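Local coordinates for membrane lipoprotein TpN32 (Treponema pallidum, PDB 1XS5) that probably serves as the periplasmic binding protein that captures L-methionine for an uptake system in the treponemal cell envelope, at residues L10-P13 / H14-L17; V169-G172 / N173-I176; P61-Q64 / Q65-E69. All blocks are in the same frame, centred on the assembly; numbering follows the deposited sequence. Where two conformers were deposited one is given.

Contact 1 (L10-P13 / H14-L17); sequences LSEP and HARL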
loop_
_atom_site.group_PDB
_atom_site.type_symbol
_atom_site.label_atom_id
_atom_site.label_comp_id
_atom_site.label_asym_id
_atom_site.label_seq_id
_atom_site.Cartn_x
_atom_site.Cartn_y
_atom_site.Cartn_z
ATOM N N LEU A 10 -2.665 -8.617 -5.019
ATOM C CA LEU A 10 -1.481 -8.261 -5.764
ATOM C C LEU A 10 -0.244 -9.015 -5.296
ATOM O O LEU A 10 0.565 -9.454 -6.109
ATOM C CB LEU A 10 -1.222 -6.753 -5.575
ATOM C CG LEU A 10 -0.058 -6.049 -6.274
ATOM C CD1 LEU A 10 -0.271 -6.085 -7.780
ATOM C CD2 LEU A 10 -0.047 -4.588 -5.812
ATOM N N SER A 11 -0.080 -9.143 -3.979
ATOM C CA SER A 11 1.132 -9.769 -3.447
ATOM C C SER A 11 1.067 -9.957 -1.938
ATOM O O SER A 11 0.040 -9.721 -1.288
ATOM C CB SER A 11 2.323 -8.827 -3.701
ATOM O OG SER A 11 2.247 -7.683 -2.818
ATOM N N GLU A 12 2.200 -10.373 -1.391
ATOM C CA GLU A 12 2.317 -10.496 0.053
ATOM C C GLU A 12 2.354 -9.039 0.514
ATOM O O GLU A 12 2.819 -8.169 -0.224
ATOM C CB GLU A 12 3.620 -11.195 0.406
ATOM C CG GLU A 12 3.606 -12.691 0.039
ATOM C CD GLU A 12 2.479 -13.474 0.735
ATOM O OE1 GLU A 12 1.854 -12.932 1.662
ATOM O OE2 GLU A 12 2.215 -14.647 0.364
ATOM N N PRO A 13 1.934 -8.759 1.753
ATOM C CA PRO A 13 1.430 -9.708 2.755
ATOM C C PRO A 13 -0.060 -10.018 2.638
ATOM O O PRO A 13 -0.576 -10.908 3.326
ATOM C CB PRO A 13 1.743 -8.994 4.060
ATOM C CG PRO A 13 1.381 -7.521 3.688
ATOM C CD PRO A 13 2.121 -7.411 2.336
ATOM N N HIS A 14 -0.758 -9.294 1.768
ATOM C CA HIS A 14 -2.201 -9.466 1.639
ATOM C C HIS A 14 -2.576 -10.889 1.275
ATOM O O HIS A 14 -3.616 -11.406 1.722
ATOM C CB HIS A 14 -2.760 -8.494 0.568
ATOM C CG HIS A 14 -2.350 -7.067 0.790
ATOM N ND1 HIS A 14 -1.029 -6.675 0.863
ATOM C CD2 HIS A 14 -3.086 -5.955 1.005
ATOM C CE1 HIS A 14 -0.972 -5.380 1.118
ATOM N NE2 HIS A 14 -2.204 -4.921 1.209
ATOM N N ALA A 15 -1.746 -11.525 0.459
ATOM C CA ALA A 15 -2.066 -12.900 0.018
ATOM C C ALA A 15 -2.119 -13.868 1.187
ATOM O O ALA A 15 -3.036 -14.665 1.291
ATOM C CB ALA A 15 -1.052 -13.376 -1.028
ATOM N N ARG A 16 -1.114 -13.838 2.059
ATOM C CA ARG A 16 -1.157 -14.720 3.218
ATOM C C ARG A 16 -2.385 -14.418 4.110
ATOM O O ARG A 16 -3.017 -15.336 4.627
ATOM C CB ARG A 16 0.152 -14.573 4.002
ATOM C CG ARG A 16 0.330 -15.626 5.042
ATOM C CD ARG A 16 0.484 -16.990 4.379
ATOM N NE ARG A 16 0.528 -18.043 5.390
ATOM C CZ ARG A 16 0.500 -19.346 5.124
ATOM N NH1 ARG A 16 0.426 -19.767 3.858
ATOM N NH2 ARG A 16 0.537 -20.224 6.127
ATOM N N LEU A 17 -2.717 -13.139 4.289
ATOM C CA LEU A 17 -3.860 -12.753 5.114
ATOM C C LEU A 17 -5.177 -13.278 4.490
ATOM O O LEU A 17 -6.127 -13.667 5.182
ATOM C CB LEU A 17 -3.909 -11.211 5.242
ATOM C CG LEU A 17 -2.692 -10.538 5.895
ATOM C CD1 LEU A 17 -2.849 -9.024 5.838
ATOM C CD2 LEU A 17 -2.577 -11.000 7.383
#

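Contact 2 (V169-G172 / N173-I176); sequences VING and NYAI. With MET (methionine), chain B.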
loop_
_atom_site.group_PDB
_atom_site.type_symbol
_atom_site.label_atom_id
_atom_site.label_comp_id
_atom_site.label_asym_id
_atom_site.label_seq_id
_atom_site.Cartn_x
_atom_site.Cartn_y
_atom_site.Cartn_z
ATOM N N VAL A 169 11.973 5.414 -1.734
ATOM C CA VAL A 169 10.821 5.375 -0.792
ATOM C C VAL A 169 9.996 4.213 -1.345
ATOM O O VAL A 169 9.391 4.333 -2.417
ATOM C CB VAL A 169 10.048 6.691 -0.850
ATOM C CG1 VAL A 169 8.824 6.623 0.040
ATOM C CG2 VAL A 169 10.998 7.850 -0.360
ATOM N N ILE A 170 9.954 3.098 -0.595
ATOM C CA ILE A 170 9.322 1.872 -1.088
ATOM C C ILE A 170 8.120 1.419 -0.291
ATOM O O ILE A 170 8.199 1.348 0.935
ATOM C CB ILE A 170 10.387 0.711 -1.156
ATOM C CG1 ILE A 170 11.593 1.174 -1.991
ATOM C CG2 ILE A 170 9.805 -0.545 -1.920
ATOM C CD1 ILE A 170 12.783 0.213 -1.997
ATOM N N ASN A 171 6.994 1.156 -0.973
ATOM C CA ASN A 171 5.798 0.666 -0.257
ATOM C C ASN A 171 6.178 -0.579 0.571
ATOM O O ASN A 171 6.941 -1.441 0.092
ATOM C CB ASN A 171 4.694 0.185 -1.194
ATOM C CG ASN A 171 4.259 1.261 -2.177
ATOM O OD1 ASN A 171 4.966 1.539 -3.138
ATOM N ND2 ASN A 171 3.114 1.877 -1.916
ATOM N N GLY A 172 5.543 -0.720 1.723
ATOM C CA GLY A 172 5.853 -1.850 2.587
ATOM C C GLY A 172 5.725 -3.208 1.912
ATOM O O GLY A 172 6.610 -4.044 2.073
ATOM N N ASN A 173 4.666 -3.438 1.132
ATOM C CA ASN A 173 4.546 -4.766 0.533
ATOM C C ASN A 173 5.749 -5.099 -0.344
ATOM O O ASN A 173 6.361 -6.206 -0.249
ATOM C CB ASN A 173 3.216 -4.897 -0.272
ATOM C CG ASN A 173 3.183 -4.030 -1.515
ATOM O OD1 ASN A 173 3.220 -2.798 -1.442
ATOM N ND2 ASN A 173 3.104 -4.681 -2.677
ATOM N N TYR A 174 6.159 -4.151 -1.176
ATOM C CA TYR A 174 7.293 -4.424 -2.063
ATOM C C TYR A 174 8.623 -4.467 -1.343
ATOM O O TYR A 174 9.541 -5.212 -1.755
ATOM C CB TYR A 174 7.350 -3.380 -3.195
ATOM C CG TYR A 174 6.224 -3.576 -4.164
ATOM C CD1 TYR A 174 6.025 -4.815 -4.755
ATOM C CD2 TYR A 174 5.374 -2.529 -4.516
ATOM C CE1 TYR A 174 5.017 -5.017 -5.688
ATOM C CE2 TYR A 174 4.340 -2.721 -5.448
ATOM C CZ TYR A 174 4.176 -3.965 -6.026
ATOM O OH TYR A 174 3.183 -4.212 -6.957
ATOM N N ALA A 175 8.742 -3.672 -0.272
ATOM C CA ALA A 175 9.985 -3.649 0.518
ATOM C C ALA A 175 10.140 -5.036 1.199
ATOM O O ALA A 175 11.193 -5.676 1.117
ATOM C CB ALA A 175 9.892 -2.542 1.616
ATOM N N ILE A 176 9.075 -5.496 1.861
ATOM C CA ILE A 176 9.100 -6.773 2.572
ATOM C C ILE A 176 9.423 -7.924 1.616
ATOM O O ILE A 176 10.196 -8.841 1.927
ATOM C CB ILE A 176 7.739 -7.007 3.270
ATOM C CG1 ILE A 176 7.572 -6.016 4.437
ATOM C CG2 ILE A 176 7.651 -8.426 3.746
ATOM C CD1 ILE A 176 6.065 -5.912 4.806
HETATM N N MET B . 0.241 -1.989 0.308
HETATM C CA MET B . 0.426 -0.606 -0.267
HETATM C C MET B . 0.810 0.454 0.789
HETATM O O MET B . 1.754 1.244 0.544
HETATM C CB MET B . -0.867 -0.143 -0.972
HETATM C CG MET B . -0.641 1.098 -1.810
HETATM S SD MET B . -2.125 1.724 -2.632
HETATM C CE MET B . -2.176 0.545 -4.047
HETATM O OXT MET B . 0.152 0.483 1.853
#

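Contact 3 (P61-Q64 / Q65-E69); sequences PHMQ and QFNQE. With MET (methionine), chain B.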
loop_
_atom_site.group_PDB
_atom_site.type_symbol
_atom_site.label_atom_id
_atom_site.label_comp_id
_atom_site.label_asym_id
_atom_site.label_seq_id
_atom_site.Cartn_x
_atom_site.Cartn_y
_atom_site.Cartn_z
ATOM N N PRO A 61 -6.872 6.624 -0.199
ATOM C CA PRO A 61 -6.492 7.660 -1.161
ATOM C C PRO A 61 -6.285 7.051 -2.565
ATOM O O PRO A 61 -6.606 7.666 -3.564
ATOM C CB PRO A 61 -5.183 8.224 -0.575
ATOM C CG PRO A 61 -5.446 8.188 0.905
ATOM C CD PRO A 61 -6.112 6.782 1.071
ATOM N N HIS A 62 -5.754 5.835 -2.634
ATOM C CA HIS A 62 -5.549 5.194 -3.930
ATOM C C HIS A 62 -6.899 4.875 -4.598
ATOM O O HIS A 62 -7.075 5.103 -5.772
ATOM C CB HIS A 62 -4.699 3.927 -3.764
ATOM C CG HIS A 62 -4.393 3.250 -5.063
ATOM N ND1 HIS A 62 -5.237 2.324 -5.634
ATOM C CD2 HIS A 62 -3.378 3.426 -5.935
ATOM C CE1 HIS A 62 -4.745 1.952 -6.804
ATOM N NE2 HIS A 62 -3.620 2.614 -7.012
ATOM N N MET A 63 -7.826 4.337 -3.827
ATOM C CA MET A 63 -9.166 3.992 -4.280
ATOM C C MET A 63 -9.874 5.266 -4.777
ATOM O O MET A 63 -10.546 5.263 -5.836
ATOM C CB MET A 63 -9.949 3.395 -3.100
ATOM C CG MET A 63 -11.292 2.826 -3.499
ATOM S SD MET A 63 -12.319 2.446 -2.075
ATOM C CE MET A 63 -12.730 4.139 -1.466
ATOM N N GLN A 64 -9.729 6.351 -4.005
ATOM C CA GLN A 64 -10.332 7.636 -4.395
ATOM C C GLN A 64 -9.764 8.124 -5.691
ATOM O O GLN A 64 -10.508 8.575 -6.564
ATOM C CB GLN A 64 -10.156 8.688 -3.281
ATOM C CG GLN A 64 -11.029 8.317 -2.086
ATOM C CD GLN A 64 -10.793 9.164 -0.846
ATOM O OE1 GLN A 64 -9.702 9.719 -0.650
ATOM N NE2 GLN A 64 -11.814 9.242 0.027
ATOM N N GLN A 65 -8.446 8.024 -5.843
ATOM C CA GLN A 65 -7.816 8.425 -7.083
ATOM C C GLN A 65 -8.437 7.610 -8.223
ATOM O O GLN A 65 -8.789 8.166 -9.275
ATOM C CB GLN A 65 -6.295 8.165 -7.009
ATOM C CG GLN A 65 -5.413 8.833 -8.089
ATOM C CD GLN A 65 -5.599 8.273 -9.501
ATOM O OE1 GLN A 65 -5.736 7.049 -9.702
ATOM N NE2 GLN A 65 -5.583 9.171 -10.498
ATOM N N PHE A 66 -8.564 6.290 -8.037
ATOM C CA PHE A 66 -9.144 5.469 -9.112
ATOM C C PHE A 66 -10.579 5.897 -9.432
ATOM O O PHE A 66 -10.942 5.997 -10.611
ATOM C CB PHE A 66 -9.149 3.975 -8.755
ATOM C CG PHE A 66 -9.935 3.121 -9.724
ATOM C CD1 PHE A 66 -9.322 2.586 -10.852
ATOM C CD2 PHE A 66 -11.305 2.860 -9.502
ATOM C CE1 PHE A 66 -10.069 1.789 -11.755
ATOM C CE2 PHE A 66 -12.053 2.073 -10.390
ATOM C CZ PHE A 66 -11.433 1.538 -11.522
ATOM N N ASN A 67 -11.402 6.100 -8.407
ATOM C CA ASN A 67 -12.787 6.544 -8.644
ATOM C C ASN A 67 -12.841 7.837 -9.479
ATOM O O ASN A 67 -13.639 7.958 -10.412
ATOM C CB ASN A 67 -13.513 6.782 -7.320
ATOM C CG ASN A 67 -13.943 5.498 -6.647
ATOM O OD1 ASN A 67 -14.009 4.454 -7.280
ATOM N ND2 ASN A 67 -14.254 5.574 -5.376
ATOM N N GLN A 68 -11.978 8.807 -9.162
ATOM C CA GLN A 68 -11.962 10.050 -9.907
ATOM C C GLN A 68 -11.473 9.909 -11.343
ATOM O O GLN A 68 -12.069 10.469 -12.276
ATOM C CB GLN A 68 -11.080 11.084 -9.202
ATOM C CG GLN A 68 -11.721 11.687 -7.972
ATOM C CD GLN A 68 -10.913 12.860 -7.406
ATOM O OE1 GLN A 68 -10.392 13.683 -8.162
ATOM N NE2 GLN A 68 -10.821 12.943 -6.076
ATOM N N GLU A 69 -10.381 9.170 -11.529
ATOM C CA GLU A 69 -9.807 9.035 -12.851
ATOM C C GLU A 69 -10.510 8.078 -13.783
ATOM O O GLU A 69 -10.530 8.309 -14.994
ATOM C CB GLU A 69 -8.331 8.639 -12.748
ATOM C CG GLU A 69 -7.728 8.264 -14.105
ATOM C CD GLU A 69 -6.202 8.277 -14.135
ATOM O OE1 GLU A 69 -5.577 7.989 -13.083
ATOM O OE2 GLU A 69 -5.638 8.562 -15.229
HETATM N N MET B . 0.241 -1.989 0.308
HETATM C CA MET B . 0.426 -0.606 -0.267
HETATM C C MET B . 0.810 0.454 0.789
HETATM O O MET B . 1.754 1.244 0.544
HETATM C CB MET B . -0.867 -0.143 -0.972
HETATM C CG MET B . -0.641 1.098 -1.810
HETATM S SD MET B . -2.125 1.724 -2.632
HETATM C CE MET B . -2.176 0.545 -4.047
HETATM O OXT MET B . 0.152 0.483 1.853
HETATM O O HOH W 1 -5.291 5.127 -8.034
HETATM O O HOH W 2 -12.542 10.264 -5.311
#

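Contact 1 (L10-P13 / H14-L17)
E12 folds its carboxylate back over the first turn of helix 14-26, where OE1 lies 3.3 Å from R16 CB and OE2 rests against the methyl group of A15. The same OE1 accepts the R16 N-H at 3.1 Å, on the syn side of the carboxylate and 26° out of its plane. CG of E12 stands beside the backbone N, and the bend at chi2 (-59°) curls the chain back toward the helix, while the guanidinium of R16 leads away, so E12 grips the backbone of R16 and not its charge. Two backbone bonds close the turn: A15 N to S11 O at 3.1 Å and L17 N to P13 O at 3.2 Å. P13, behind a cis peptide bond, lies alongside H14, its CD 3.6 Å from ND1 of the imidazole. The side chain of L17 touches helix 222-231. H14 NE2 is hydrogen-bonded to N198, another residue of the pocket, and the H14 and H81 rings meet edge-to-face. The E12 carboxylate, just ahead of the helix, thus accepts a first-turn N-H at the junction of strand 3-9 and helix 14-26, a strand-loop-helix corner that carries H14 to the methionine pocket.

Contact 2 (V169-G172 / N173-I176)
N171 ND2 donates to the carboxylate oxygen O of the bound methionine at 2.9 Å, and with an N-H...O angle of 171° the bond is almost straight. The other end of this amide, OD1, has a weak hydrogen bond to S155, which would favour the rotation that turns ND2 to the ligand. N173 sends its side chain to the same pocket: OD1 comes within 3.5 Å of the methionine N, while ND2 is hydrogen-bonded to S11. Its CG stands between the backbone N and the carbonyl carbon (chi1 68°), which folds the amide back until OD1 lies 3.3 Å from N171 CB and ND2 sits over one face of the Y174 ring.

The backbone winds into helix 172-177 directly behind these groups. A175 N binds N171 O, and I176 N binds G172 O, both at 2.9 Å. N171 holds the N-cap position, yet its side chain serves the ligand and makes no capping bond.

Farther out, I170 makes the apolar packing: its CG2 touches Y174 CB at 4.0 Å and A175 CB at 4.1 Å, closing the angle between strand 167-170 and the helix. I176, separately, rests CG1 on the G172 carbonyl oxygen, 3.2 Å away.

R115 also hydrogen-bonds to the methionine. An uncharged amide thus meets the ligand carboxylate close to a helix N-terminus, whose partial positive charge would probably favour the carboxylate as well.

Contact 3 (P61-Q64 / Q65-E69)
H62 and Q65 are joined by a water on one flank of helix 60-70. Four successive i to i+4 bonds run along the helix, from Q65 N to P61 O, F66 N to H62 O, N67 N to M63 O and Q68 N to Q64 O; the third is the shortest, at 2.8 Å.

Water and side-chain bonds decorate this spine. The joining water donates to H62 O at 2.9 Å and to Q65 OE1 at 2.6 Å, bridging carbonyl and amide. The bend of Q65 at chi2 (-69°) leaves its NE2 to reach E69 OE1 at 2.8 Å, with the acceptor close to the Q65 amide plane but the amide nitrogen approaching from above the carboxylate. A second water joins Q64 O to Q68 NE2, and N67 ND2 is hydrogen-bonded to L74 O.

The ligand meets the ring of H62. CG of H62 is anti to the backbone N (chi1 -177°), and the imidazole presents one face to the ligand methyl, CE, 3.6 Å above the ring centre, a CH-pi contact; the bridging water stands over the opposite face. The ligand SD also lies 3.6 Å from H62 CB. ND1 is tied to Q58, which would fix the ring's rotation.

In packing, N67 lays CG against M63 O at 3.5 Å.

H62 leans on helix 110-122 through S111 and N112 and meets Y40 edge-to-face, while F66 packs on helix 40-49 at N44, E45 and M48, and both M63 and F66 touch L74 of strand 74-82.

All three contacts contribute residues to the methionine pocket. Contacts 1 and 2 touch each other, their centres about 13 Å apart: S11 OG lies 3.1 Å from N173 ND2, a probable hydrogen bond, and L10 CD2 packs against Y174 OH at 3.4 Å. Contact 3 stands apart, its centre about 21 Å from that of contact 1 and about 20 Å from that of contact 2, with nearest atoms about 8 Å away in both cases. The ligand fills part of that interval: 169-176 takes its amino-acid end, 61-69 its thioether end, and H14 of 10-17 also touches it. E83, R115 and N198 add further hydrogen bonds to the ligand.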